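Local structure of tryptophanyl-tRNA synthetase (Cryptosporidium parvum Iowa II, 3HV0) at residues E63-V68 with H221-H226; N54-H59 with F96-Y101; E283-K288 with Q353-L358; V278-N281 with N287-M290. The protein probably catalyses the ATP-dependent attachment of L-tryptophan to its cognate tRNA, as a class I aminoacyl-tRNA synthetase built round a Rossmann-type catalytic domain. All blocks are in the same frame, centred on the assembly; numbering follows the deposited sequence.

Contact 1. Residues E63-V68 with H221-H226. With TRP (tryptophan), chain C.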
loop_
_atom_site.group_PDB
_atom_site.type_symbol
_atom_site.label_atom_id
_atom_site.label_comp_id
_atom_site.label_asym_id
_atom_site.label_seq_id
_atom_site.Cartn_x
_atom_site.Cartn_y
_atom_site.Cartn_z
ATOM N N GLU A 63 -13.506 29.029 -0.067
ATOM C CA GLU A 63 -13.747 30.168 0.855
ATOM C C GLU A 63 -13.133 29.913 2.252
ATOM O O GLU A 63 -12.736 30.843 2.929
ATOM C CB GLU A 63 -15.242 30.568 0.919
ATOM C CG GLU A 63 -16.179 29.667 1.737
ATOM C CD GLU A 63 -16.355 28.277 1.160
ATOM O OE1 GLU A 63 -16.039 28.088 -0.039
ATOM O OE2 GLU A 63 -16.801 27.374 1.920
ATOM N N LYS A 64 -12.993 28.648 2.642
ATOM C CA LYS A 64 -12.284 28.308 3.881
ATOM C C LYS A 64 -10.801 28.692 3.821
ATOM O O LYS A 64 -10.261 29.180 4.805
ATOM C CB LYS A 64 -12.420 26.810 4.205
ATOM N N ILE A 65 -10.158 28.491 2.669
ATOM C CA ILE A 65 -8.737 28.853 2.510
ATOM C C ILE A 65 -8.493 30.365 2.690
ATOM O O ILE A 65 -7.533 30.793 3.350
ATOM C CB ILE A 65 -8.188 28.433 1.140
ATOM C CG1 ILE A 65 -7.952 26.914 1.095
ATOM C CG2 ILE A 65 -6.881 29.159 0.834
ATOM C CD1 ILE A 65 -9.192 26.120 1.256
ATOM N N LEU A 66 -9.370 31.169 2.099
ATOM C CA LEU A 66 -9.260 32.603 2.200
ATOM C C LEU A 66 -9.551 33.036 3.637
ATOM O O LEU A 66 -8.951 33.998 4.123
ATOM C CB LEU A 66 -10.226 33.287 1.223
ATOM C CG LEU A 66 -10.056 32.956 -0.268
ATOM C CD1 LEU A 66 -11.181 33.559 -1.101
ATOM C CD2 LEU A 66 -8.708 33.461 -0.754
ATOM N N ASP A 67 -10.468 32.328 4.308
ATOM C CA ASP A 67 -10.771 32.599 5.723
ATOM C C ASP A 67 -9.490 32.423 6.525
ATOM O O ASP A 67 -9.111 33.291 7.327
ATOM C CB ASP A 67 -11.857 31.649 6.277
ATOM C CG ASP A 67 -13.284 32.062 5.889
ATOM O OD1 ASP A 67 -13.537 33.241 5.540
ATOM O OD2 ASP A 67 -14.176 31.192 5.953
ATOM N N VAL A 68 -8.838 31.289 6.288
ATOM C CA VAL A 68 -7.592 30.921 6.956
ATOM C C VAL A 68 -6.476 31.905 6.657
ATOM O O VAL A 68 -5.767 32.329 7.559
ATOM C CB VAL A 68 -7.155 29.472 6.560
ATOM C CG1 VAL A 68 -5.648 29.310 6.597
ATOM C CG2 VAL A 68 -7.830 28.474 7.473
ATOM N N HIS A 221 -4.673 23.233 6.857
ATOM C CA HIS A 221 -5.613 23.038 5.777
ATOM C C HIS A 221 -4.868 22.772 4.487
ATOM O O HIS A 221 -3.774 23.281 4.266
ATOM C CB HIS A 221 -6.531 24.248 5.606
ATOM C CG HIS A 221 -7.633 24.334 6.625
ATOM N ND1 HIS A 221 -7.525 25.071 7.790
ATOM C CD2 HIS A 221 -8.879 23.800 6.634
ATOM C CE1 HIS A 221 -8.647 24.968 8.481
ATOM N NE2 HIS A 221 -9.484 24.200 7.804
ATOM N N CYS A 222 -5.474 21.953 3.638
ATOM C CA CYS A 222 -4.895 21.622 2.355
ATOM C C CYS A 222 -5.811 22.125 1.264
ATOM O O CYS A 222 -7.025 21.999 1.387
ATOM C CB CYS A 222 -4.746 20.117 2.218
ATOM S SG CYS A 222 -4.433 19.597 0.506
ATOM N N LEU A 223 -5.232 22.697 0.212
ATOM C CA LEU A 223 -5.993 23.118 -0.968
ATOM C C LEU A 223 -5.500 22.354 -2.151
ATOM O O LEU A 223 -4.302 22.330 -2.405
ATOM C CB LEU A 223 -5.831 24.616 -1.265
ATOM C CG LEU A 223 -6.540 25.097 -2.538
ATOM C CD1 LEU A 223 -8.014 24.814 -2.478
ATOM C CD2 LEU A 223 -6.347 26.570 -2.794
ATOM N N VAL A 224 -6.432 21.777 -2.902
ATOM C CA VAL A 224 -6.120 20.833 -3.979
ATOM C C VAL A 224 -6.665 21.325 -5.310
ATOM O O VAL A 224 -7.875 21.209 -5.575
ATOM C CB VAL A 224 -6.737 19.491 -3.666
ATOM C CG1 VAL A 224 -6.326 18.408 -4.749
ATOM C CG2 VAL A 224 -6.372 19.079 -2.241
ATOM N N PRO A 225 -5.785 21.908 -6.148
ATOM C CA PRO A 225 -6.074 22.201 -7.563
ATOM C C PRO A 225 -6.135 20.939 -8.403
ATOM O O PRO A 225 -5.230 20.117 -8.343
ATOM C CB PRO A 225 -4.876 23.039 -7.996
ATOM C CG PRO A 225 -4.402 23.693 -6.759
ATOM C CD PRO A 225 -4.609 22.661 -5.679
ATOM N N HIS A 226 -7.186 20.777 -9.186
ATOM C CA HIS A 226 -7.258 19.595 -10.060
ATOM C C HIS A 226 -8.215 19.758 -11.240
ATOM O O HIS A 226 -9.137 20.569 -11.213
ATOM C CB HIS A 226 -7.590 18.332 -9.237
ATOM C CG HIS A 226 -8.906 18.383 -8.519
ATOM N ND1 HIS A 226 -10.099 18.051 -9.126
ATOM C CD2 HIS A 226 -9.207 18.643 -7.222
ATOM C CE1 HIS A 226 -11.083 18.151 -8.246
ATOM N NE2 HIS A 226 -10.569 18.501 -7.082
HETATM N N TRP C . -4.222 10.479 -10.840
HETATM C CA TRP C . -3.993 11.862 -11.353
HETATM C C TRP C . -3.923 11.846 -12.873
HETATM O O TRP C . -3.674 10.785 -13.476
HETATM C CB TRP C . -2.724 12.504 -10.758
HETATM C CG TRP C . -2.937 13.131 -9.400
HETATM C CD1 TRP C . -2.533 12.632 -8.186
HETATM C CD2 TRP C . -3.586 14.380 -9.113
HETATM N NE1 TRP C . -2.889 13.487 -7.179
HETATM C CE2 TRP C . -3.549 14.559 -7.716
HETATM C CE3 TRP C . -4.192 15.357 -9.898
HETATM C CZ2 TRP C . -4.094 15.678 -7.091
HETATM C CZ3 TRP C . -4.737 16.464 -9.273
HETATM C CH2 TRP C . -4.693 16.610 -7.877
HETATM O OXT TRP C . -4.131 12.902 -13.499
#
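Ile-65 and Leu-223 form the apolar half of this buried contact, their side chains crossing at about a right angle. The methylene Ile-65 CG1 rests 3.9 Å from Leu-223 CB, and the branch end Leu-223 CD1 lies 4.1 Å from Ile-65 CD1. Leu-223 CG stands opposite the backbone N about its CA-CB bond (chi1 177°), and its CD1 branch lies across the end of the isoleucine, about equally far from CG1 and CD1. Ser-250 touches both residues, and Phe-75 packs on Ile-65.

The second pairing brings a methyl to a ring. Val-68 CG2 approaches the ND1-CE1 bond of the imidazole obliquely, 3.4 Å from His-221 ND1 and 3.7 Å from His-221 CE1. No hydrogen bond spans the two segments.

Helix 62-70 thus packs on one side of the central sheet of the Rossmann-type catalytic domain. Strand 222-227 is an inner strand there, parallel to 76-81 and 250-254; its backbone bonds run from Leu-223 to Tyr-76 and Tyr-78 and from Cys-222 and Val-224 to Ser-250.

Toward its end the same strand forms part of the tryptophan pocket. His-226 CB comes within 3.4 Å of the ligand atom CZ3, while Val-224 CG1 lies 4.0 Å from ligand CH2. Pro-225 O, which accepts a hydrogen bond from Thr-79 OG1, borders the indole as well. Tyr-78 OH and Glu-118 OE1 hydrogen-bond to the tryptophan.

Contact 2. Residues N54-H59 with F96-Y101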
loop_
_atom_site.group_PDB
_atom_site.type_symbol
_atom_site.label_atom_id
_atom_site.label_comp_id
_atom_site.label_asym_id
_atom_site.label_seq_id
_atom_site.Cartn_x
_atom_site.Cartn_y
_atom_site.Cartn_z
ATOM N N ASN A 54 -12.952 31.572 -16.575
ATOM C CA ASN A 54 -13.650 30.369 -16.045
ATOM C C ASN A 54 -13.029 29.040 -16.497
ATOM O O ASN A 54 -13.726 28.082 -16.837
ATOM C CB ASN A 54 -15.162 30.405 -16.362
ATOM C CG ASN A 54 -15.833 31.704 -15.904
ATOM O OD1 ASN A 54 -15.719 32.108 -14.751
ATOM N ND2 ASN A 54 -16.523 32.363 -16.817
ATOM N N ILE A 55 -11.705 29.002 -16.482
ATOM C CA ILE A 55 -10.941 27.798 -16.775
ATOM C C ILE A 55 -10.848 27.005 -15.483
ATOM O O ILE A 55 -11.001 25.794 -15.486
ATOM C CB ILE A 55 -9.497 28.117 -17.270
ATOM C CG1 ILE A 55 -9.505 28.994 -18.524
ATOM C CG2 ILE A 55 -8.719 26.813 -17.529
ATOM C CD1 ILE A 55 -9.828 28.271 -19.802
ATOM N N PHE A 56 -10.527 27.697 -14.397
ATOM C CA PHE A 56 -10.815 27.215 -13.055
ATOM C C PHE A 56 -12.134 27.858 -12.685
ATOM O O PHE A 56 -12.190 29.063 -12.383
ATOM C CB PHE A 56 -9.712 27.585 -12.055
ATOM C CG PHE A 56 -8.577 26.611 -12.027
ATOM C CD1 PHE A 56 -7.499 26.750 -12.890
ATOM C CD2 PHE A 56 -8.608 25.517 -11.175
ATOM C CE1 PHE A 56 -6.461 25.820 -12.878
ATOM C CE2 PHE A 56 -7.576 24.598 -11.155
ATOM C CZ PHE A 56 -6.496 24.754 -12.002
ATOM N N LEU A 57 -13.203 27.069 -12.760
ATOM C CA LEU A 57 -14.564 27.587 -12.612
ATOM C C LEU A 57 -15.262 27.167 -11.321
ATOM O O LEU A 57 -16.286 27.732 -10.972
ATOM C CB LEU A 57 -15.431 27.166 -13.797
ATOM C CG LEU A 57 -15.470 25.717 -14.301
ATOM C CD1 LEU A 57 -14.912 24.693 -13.344
ATOM C CD2 LEU A 57 -16.873 25.320 -14.687
ATOM N N SER A 58 -14.686 26.198 -10.611
ATOM C CA SER A 58 -15.413 25.444 -9.610
ATOM C C SER A 58 -14.567 25.225 -8.357
ATOM O O SER A 58 -13.339 25.252 -8.434
ATOM C CB SER A 58 -15.821 24.107 -10.222
ATOM O OG SER A 58 -16.998 23.632 -9.626
ATOM N N HIS A 59 -15.224 25.022 -7.210
ATOM C CA HIS A 59 -14.520 24.769 -5.951
ATOM C C HIS A 59 -15.342 24.019 -4.897
ATOM O O HIS A 59 -16.557 23.915 -4.988
ATOM C CB HIS A 59 -14.044 26.079 -5.354
ATOM C CG HIS A 59 -15.146 26.908 -4.769
ATOM N ND1 HIS A 59 -15.306 27.083 -3.412
ATOM C CD2 HIS A 59 -16.159 27.585 -5.359
ATOM C CE1 HIS A 59 -16.361 27.847 -3.194
ATOM N NE2 HIS A 59 -16.896 28.160 -4.357
ATOM N N PHE A 96 -0.756 22.906 -13.315
ATOM C CA PHE A 96 0.579 23.227 -12.793
ATOM C C PHE A 96 0.915 24.729 -12.868
ATOM O O PHE A 96 1.391 25.306 -11.885
ATOM C CB PHE A 96 1.660 22.368 -13.462
ATOM C CG PHE A 96 1.716 20.964 -12.920
ATOM C CD1 PHE A 96 2.301 20.707 -11.702
ATOM C CD2 PHE A 96 1.121 19.919 -13.595
ATOM C CE1 PHE A 96 2.311 19.440 -11.177
ATOM C CE2 PHE A 96 1.142 18.651 -13.080
ATOM C CZ PHE A 96 1.738 18.406 -11.877
ATOM N N LEU A 97 0.658 25.345 -14.018
ATOM C CA LEU A 97 0.825 26.791 -14.169
ATOM C C LEU A 97 -0.048 27.562 -13.174
ATOM O O LEU A 97 0.368 28.573 -12.606
ATOM C CB LEU A 97 0.526 27.245 -15.604
ATOM C CG LEU A 97 1.508 26.876 -16.733
ATOM C CD1 LEU A 97 1.122 27.617 -18.027
ATOM C CD2 LEU A 97 2.966 27.141 -16.391
ATOM N N PHE A 98 -1.255 27.066 -12.932
ATOM C CA PHE A 98 -2.163 27.705 -11.967
ATOM C C PHE A 98 -1.677 27.600 -10.509
ATOM O O PHE A 98 -1.717 28.571 -9.752
ATOM C CB PHE A 98 -3.549 27.107 -12.088
ATOM C CG PHE A 98 -4.578 27.846 -11.322
ATOM C CD1 PHE A 98 -4.963 29.116 -11.720
ATOM C CD2 PHE A 98 -5.158 27.284 -10.197
ATOM C CE1 PHE A 98 -5.915 29.824 -11.015
ATOM C CE2 PHE A 98 -6.112 27.955 -9.487
ATOM C CZ PHE A 98 -6.508 29.240 -9.895
ATOM N N THR A 99 -1.198 26.423 -10.137
ATOM C CA THR A 99 -0.603 26.208 -8.828
ATOM C C THR A 99 0.640 27.066 -8.543
ATOM O O THR A 99 0.870 27.488 -7.411
ATOM C CB THR A 99 -0.164 24.767 -8.696
ATOM O OG1 THR A 99 -1.283 23.898 -8.969
ATOM C CG2 THR A 99 0.410 24.537 -7.282
ATOM N N LYS A 100 1.474 27.282 -9.553
ATOM C CA LYS A 100 2.643 28.148 -9.394
ATOM C C LYS A 100 2.139 29.543 -9.033
ATOM O O LYS A 100 2.638 30.168 -8.112
ATOM C CB LYS A 100 3.468 28.190 -10.693
ATOM C CG LYS A 100 4.905 28.701 -10.549
ATOM C CD LYS A 100 5.045 30.126 -11.044
ATOM C CE LYS A 100 6.471 30.713 -10.822
ATOM N NZ LYS A 100 6.911 30.643 -9.389
ATOM N N TYR A 101 1.121 29.998 -9.752
ATOM C CA TYR A 101 0.530 31.298 -9.485
ATOM C C TYR A 101 0.007 31.338 -8.037
ATOM O O TYR A 101 0.204 32.332 -7.319
ATOM C CB TYR A 101 -0.595 31.618 -10.477
ATOM C CG TYR A 101 -1.578 32.596 -9.920
ATOM C CD1 TYR A 101 -1.287 33.961 -9.888
ATOM C CD2 TYR A 101 -2.790 32.162 -9.379
ATOM C CE1 TYR A 101 -2.186 34.876 -9.355
ATOM C CE2 TYR A 101 -3.695 33.068 -8.836
ATOM C CZ TYR A 101 -3.380 34.424 -8.823
ATOM O OH TYR A 101 -4.280 35.322 -8.309
#
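Phe-56 and Phe-98 make the whole of this contact through an offset stack. Their ring centroids are 3.8 Å apart and the planes are inclined by 17°. Phe-56 CD1 sits 3.4 Å above the plane of the Phe-98 ring, over its centre, whereas Phe-98 CD2 lies 3.3 Å above the Phe-56 plane and is displaced toward the rim. In Phe-98 a chi1 of -170°, with the ring opposite the backbone N, directs it from the helix toward strand 56-60.

Other apolar groups enclose the pair. Phe-51 meets Phe-98 edge-to-face, and both Phe-50 and Ile-252 touch each of the stacked residues. The strand pairs antiparallel with 250-254, where Leu-57 and Ser-58 face His-253 in a classic beta bulge. Helix 93-106, directly after the HVGH version of the class I HIGH signature, is the connection of the beta-alpha-beta crossover from strand 76-81 to 110-114.

Neither side chain has a polar atom, and no hydrogen bond joins the two segments, so between these segments attachment rests on dispersion and exclusion of water.

Contact 3. Residues E283-K288 with Q353-L358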
loop_
_atom_site.group_PDB
_atom_site.type_symbol
_atom_site.label_atom_id
_atom_site.label_comp_id
_atom_site.label_asym_id
_atom_site.label_seq_id
_atom_site.Cartn_x
_atom_site.Cartn_y
_atom_site.Cartn_z
ATOM N N GLU A 283 7.675 21.973 -35.977
ATOM C CA GLU A 283 7.056 21.214 -37.063
ATOM C C GLU A 283 5.998 20.252 -36.533
ATOM O O GLU A 283 4.901 20.175 -37.084
ATOM C CB GLU A 283 8.110 20.467 -37.892
ATOM C CG GLU A 283 8.835 21.340 -38.936
ATOM C CD GLU A 283 9.912 22.256 -38.353
ATOM O OE1 GLU A 283 10.252 22.129 -37.148
ATOM O OE2 GLU A 283 10.431 23.100 -39.122
ATOM N N SER A 284 6.327 19.527 -35.468
ATOM C CA SER A 284 5.349 18.662 -34.786
ATOM C C SER A 284 4.083 19.424 -34.403
ATOM O O SER A 284 2.972 18.941 -34.616
ATOM C CB SER A 284 5.954 18.024 -33.529
ATOM O OG SER A 284 6.331 16.679 -33.774
ATOM N N ILE A 285 4.270 20.610 -33.828
ATOM C CA ILE A 285 3.173 21.462 -33.394
ATOM C C ILE A 285 2.278 21.869 -34.574
ATOM O O ILE A 285 1.063 21.647 -34.537
ATOM C CB ILE A 285 3.709 22.711 -32.642
ATOM C CG1 ILE A 285 4.223 22.294 -31.255
ATOM C CG2 ILE A 285 2.637 23.807 -32.538
ATOM C CD1 ILE A 285 4.729 23.441 -30.398
ATOM N N ARG A 286 2.880 22.440 -35.622
ATOM C CA ARG A 286 2.116 22.873 -36.808
ATOM C C ARG A 286 1.379 21.702 -37.438
ATOM O O ARG A 286 0.224 21.820 -37.825
ATOM C CB ARG A 286 3.014 23.535 -37.849
ATOM N N ASN A 287 2.057 20.562 -37.500
ATOM C CA ASN A 287 1.483 19.327 -38.025
ATOM C C ASN A 287 0.208 18.874 -37.298
ATOM O O ASN A 287 -0.749 18.417 -37.929
ATOM C CB ASN A 287 2.521 18.215 -37.936
ATOM C CG ASN A 287 2.219 17.079 -38.855
ATOM O OD1 ASN A 287 2.607 17.087 -40.016
ATOM N ND2 ASN A 287 1.519 16.080 -38.339
ATOM N N LYS A 288 0.206 18.995 -35.970
ATOM C CA LYS A 288 -0.913 18.516 -35.162
ATOM C C LYS A 288 -2.151 19.436 -35.228
ATOM O O LYS A 288 -3.264 18.946 -35.421
ATOM C CB LYS A 288 -0.467 18.244 -33.716
ATOM C CG LYS A 288 0.341 16.940 -33.562
ATOM C CD LYS A 288 1.186 16.932 -32.282
ATOM C CE LYS A 288 1.803 15.564 -32.028
ATOM N NZ LYS A 288 2.288 15.395 -30.635
ATOM N N GLN A 353 2.036 29.700 -33.150
ATOM C CA GLN A 353 3.132 30.549 -32.705
ATOM C C GLN A 353 3.074 30.833 -31.211
ATOM O O GLN A 353 4.119 30.975 -30.577
ATOM C CB GLN A 353 3.231 31.837 -33.532
ATOM C CG GLN A 353 2.556 33.086 -32.975
ATOM C CD GLN A 353 3.099 34.354 -33.628
ATOM O OE1 GLN A 353 3.562 35.266 -32.942
ATOM N NE2 GLN A 353 3.077 34.398 -34.967
ATOM N N GLU A 354 1.865 30.903 -30.653
ATOM C CA GLU A 354 1.686 30.961 -29.190
ATOM C C GLU A 354 2.182 29.688 -28.505
ATOM O O GLU A 354 2.901 29.751 -27.505
ATOM C CB GLU A 354 0.219 31.194 -28.825
ATOM C CG GLU A 354 -0.251 32.633 -29.018
ATOM C CD GLU A 354 0.310 33.612 -27.982
ATOM O OE1 GLU A 354 0.409 33.262 -26.792
ATOM O OE2 GLU A 354 0.632 34.753 -28.358
ATOM N N LEU A 355 1.790 28.539 -29.051
ATOM C CA LEU A 355 2.224 27.245 -28.533
ATOM C C LEU A 355 3.745 27.066 -28.532
ATOM O O LEU A 355 4.287 26.468 -27.598
ATOM C CB LEU A 355 1.579 26.088 -29.306
ATOM C CG LEU A 355 0.187 25.659 -28.852
ATOM C CD1 LEU A 355 -0.291 24.469 -29.658
ATOM C CD2 LEU A 355 0.191 25.330 -27.354
ATOM N N VAL A 356 4.431 27.568 -29.561
ATOM C CA VAL A 356 5.880 27.357 -29.662
ATOM C C VAL A 356 6.654 28.347 -28.791
ATOM O O VAL A 356 7.718 28.013 -28.270
ATOM C CB VAL A 356 6.396 27.403 -31.101
ATOM C CG1 VAL A 356 5.522 26.535 -31.996
ATOM C CG2 VAL A 356 6.472 28.823 -31.589
ATOM N N LYS A 357 6.116 29.556 -28.637
ATOM C CA LYS A 357 6.624 30.494 -27.636
ATOM C C LYS A 357 6.538 29.845 -26.260
ATOM O O LYS A 357 7.519 29.836 -25.519
ATOM C CB LYS A 357 5.828 31.800 -27.644
ATOM N N LEU A 358 5.372 29.285 -25.934
ATOM C CA LEU A 358 5.177 28.574 -24.663
ATOM C C LEU A 358 6.126 27.386 -24.528
ATOM O O LEU A 358 6.792 27.215 -23.510
ATOM C CB LEU A 358 3.739 28.065 -24.547
ATOM C CG LEU A 358 3.341 27.383 -23.237
ATOM C CD1 LEU A 358 3.201 28.417 -22.128
ATOM C CD2 LEU A 358 2.045 26.614 -23.395
#
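Lys-288 NZ is gripped by two oxygens, the carboxylate OD2 of Asp-280 and the backbone O of Ser-275, both from the loop leading into helix 282-292. These bonds lie on the flank of that helix, apart from the face that meets residues 353-358; across the helix pair itself, no hydrogen bond forms and the contact is aliphatic.

Ile-285 carries it from its own helix, with both of its branches engaged. Its CD1 methyl comes 3.6 Å from Val-356 CG1, the tightest meeting of the two segments. Ile-285 CG2 touches the same Val-356 CG1 at 4.0 Å and also Leu-355 CB at 4.1 Å. The side chain is stretched out, CD1 anti to CA (chi2 -178°), and this carries the methyl across to the far helix, where it also nears the backbone Leu-355 O at 4.1 Å.

Val-352 and Thr-359 touch Ile-285 too, completing with Leu-355 and Val-356 a four-residue pocket spaced i, i+3, i+4, i+7 along helix 344-367. Ile-285 fills it in the manner of a knob into a hole. This packing joins two helices that follow the Rossmann-type sheet in the chain, in the C-terminal helical part of the synthetase. Leu-355 reaches on to Ile-289, one turn after Ile-285.

Contact 4. Residues V278-N281 with N287-M290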
loop_
_atom_site.group_PDB
_atom_site.type_symbol
_atom_site.label_atom_id
_atom_site.label_comp_id
_atom_site.label_asym_id
_atom_site.label_seq_id
_atom_site.Cartn_x
_atom_site.Cartn_y
_atom_site.Cartn_z
ATOM N N VAL A 278 4.982 19.213 -24.433
ATOM C CA VAL A 278 5.869 20.356 -24.156
ATOM C C VAL A 278 7.249 20.232 -24.794
ATOM O O VAL A 278 7.941 21.235 -24.921
ATOM C CB VAL A 278 6.057 20.612 -22.640
ATOM C CG1 VAL A 278 4.732 20.978 -21.992
ATOM C CG2 VAL A 278 6.678 19.413 -21.974
ATOM N N ASN A 279 7.650 19.017 -25.180
ATOM C CA ASN A 279 8.916 18.809 -25.897
ATOM C C ASN A 279 8.762 18.659 -27.418
ATOM O O ASN A 279 9.685 18.197 -28.091
ATOM C CB ASN A 279 9.657 17.600 -25.333
ATOM C CG ASN A 279 8.981 16.285 -25.663
ATOM O OD1 ASN A 279 7.777 16.226 -25.896
ATOM N ND2 ASN A 279 9.759 15.216 -25.668
ATOM N N ASP A 280 7.605 19.044 -27.957
ATOM C CA ASP A 280 7.394 19.039 -29.406
ATOM C C ASP A 280 8.113 20.216 -30.059
ATOM O O ASP A 280 8.095 21.338 -29.541
ATOM C CB ASP A 280 5.897 19.104 -29.765
ATOM C CG ASP A 280 5.245 17.735 -29.879
ATOM O OD1 ASP A 280 5.956 16.715 -29.963
ATOM O OD2 ASP A 280 3.998 17.685 -29.911
ATOM N N ASN A 281 8.742 19.947 -31.202
ATOM C CA ASN A 281 9.349 21.001 -32.009
ATOM C C ASN A 281 8.276 21.738 -32.811
ATOM O O ASN A 281 7.135 21.297 -32.868
ATOM C CB ASN A 281 10.465 20.441 -32.918
ATOM C CG ASN A 281 9.964 19.405 -33.914
ATOM O OD1 ASN A 281 8.802 19.418 -34.319
ATOM N ND2 ASN A 281 10.854 18.511 -34.331
ATOM N N ASN A 287 2.057 20.562 -37.500
ATOM C CA ASN A 287 1.483 19.327 -38.025
ATOM C C ASN A 287 0.208 18.874 -37.298
ATOM O O ASN A 287 -0.749 18.417 -37.929
ATOM C CB ASN A 287 2.521 18.215 -37.936
ATOM C CG ASN A 287 2.219 17.079 -38.855
ATOM O OD1 ASN A 287 2.607 17.087 -40.016
ATOM N ND2 ASN A 287 1.519 16.080 -38.339
ATOM N N LYS A 288 0.206 18.995 -35.970
ATOM C CA LYS A 288 -0.913 18.516 -35.162
ATOM C C LYS A 288 -2.151 19.436 -35.228
ATOM O O LYS A 288 -3.264 18.946 -35.421
ATOM C CB LYS A 288 -0.467 18.244 -33.716
ATOM C CG LYS A 288 0.341 16.940 -33.562
ATOM C CD LYS A 288 1.186 16.932 -32.282
ATOM C CE LYS A 288 1.803 15.564 -32.028
ATOM N NZ LYS A 288 2.288 15.395 -30.635
ATOM N N ILE A 289 -1.984 20.753 -35.092
ATOM C CA ILE A 289 -3.149 21.656 -35.145
ATOM C C ILE A 289 -3.857 21.500 -36.483
ATOM O O ILE A 289 -5.083 21.357 -36.550
ATOM C CB ILE A 289 -2.820 23.186 -35.024
ATOM C CG1 ILE A 289 -1.688 23.478 -34.037
ATOM C CG2 ILE A 289 -4.083 23.962 -34.602
ATOM C CD1 ILE A 289 -1.969 23.008 -32.623
ATOM N N MET A 290 -3.059 21.539 -37.546
ATOM C CA MET A 290 -3.584 21.605 -38.908
ATOM C C MET A 290 -4.373 20.350 -39.256
ATOM O O MET A 290 -5.380 20.431 -39.949
ATOM C CB MET A 290 -2.451 21.840 -39.915
ATOM C CG MET A 290 -1.746 23.197 -39.732
ATOM S SD MET A 290 -2.759 24.653 -40.124
ATOM C CE MET A 290 -1.598 25.977 -39.728
#
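Asp-280 OD2 and Lys-288 NZ form a salt bridge of 2.9 Å, with the ammonium donating to the syn lone pair of the carboxylate oxygen. The grip is one-sided: Asp-280 OD1 stays 4.0 Å from Lys-288 NZ. OD2 is also held by the backbone N of Phe-277, which ties the carboxylate to its own loop, while the same ammonium has its strongest polar partner in Ser-275 O, outside the two segments. Two donors on OD2 would probably favour the charged form of this buried aspartate.

The lysine and aspartate side chains come from opposite directions. The lysine chain is extended beyond CG (chi3 171°, chi4 -163°), and its last methylenes run alongside the acceptor, with Lys-288 CE 3.7 Å from Asp-280 OD2.

Asn-281 is the N-cap of helix 282-292, its OD1 accepting from Ser-284 N. The salt bridge therefore links the residue just before the cap with the second turn of the helix, folding the lead-in loop back against it. In sequence the loop follows the KMSAS form of the class I KMSKS signature, which is not modelled.

Around the bridge, Ser-274, Ile-276 and Phe-277 pack on the lysine chain. Val-278 pairs through its backbone with Leu-88, next to the HIGH-like signature, and Ile-289 packs on Leu-351 and Val-352 of helix 344-367.

From the N terminus, strand 56-60 opens contact 2 and helix 62-70, next in the chain, opens contact 1. Contact 2 closes at helix 93-106, before contact 1 closes at strand 222-227, so the two cross. Both reach the central sheet and touch through Pro-225 CB and Thr-99 OG1, 3.8 Å apart. Contacts 4 and 3 come later, in series with these. Contact 4 closes a short loop at 287-290, after contact 3 has opened at 283-288; the two overlap on helix 282-292, sharing Asn-287 and Lys-288, and contact 3 ties this helix to the later helix 344-367. Contacts 1 and 3 lie on opposite sides of the chain's centre.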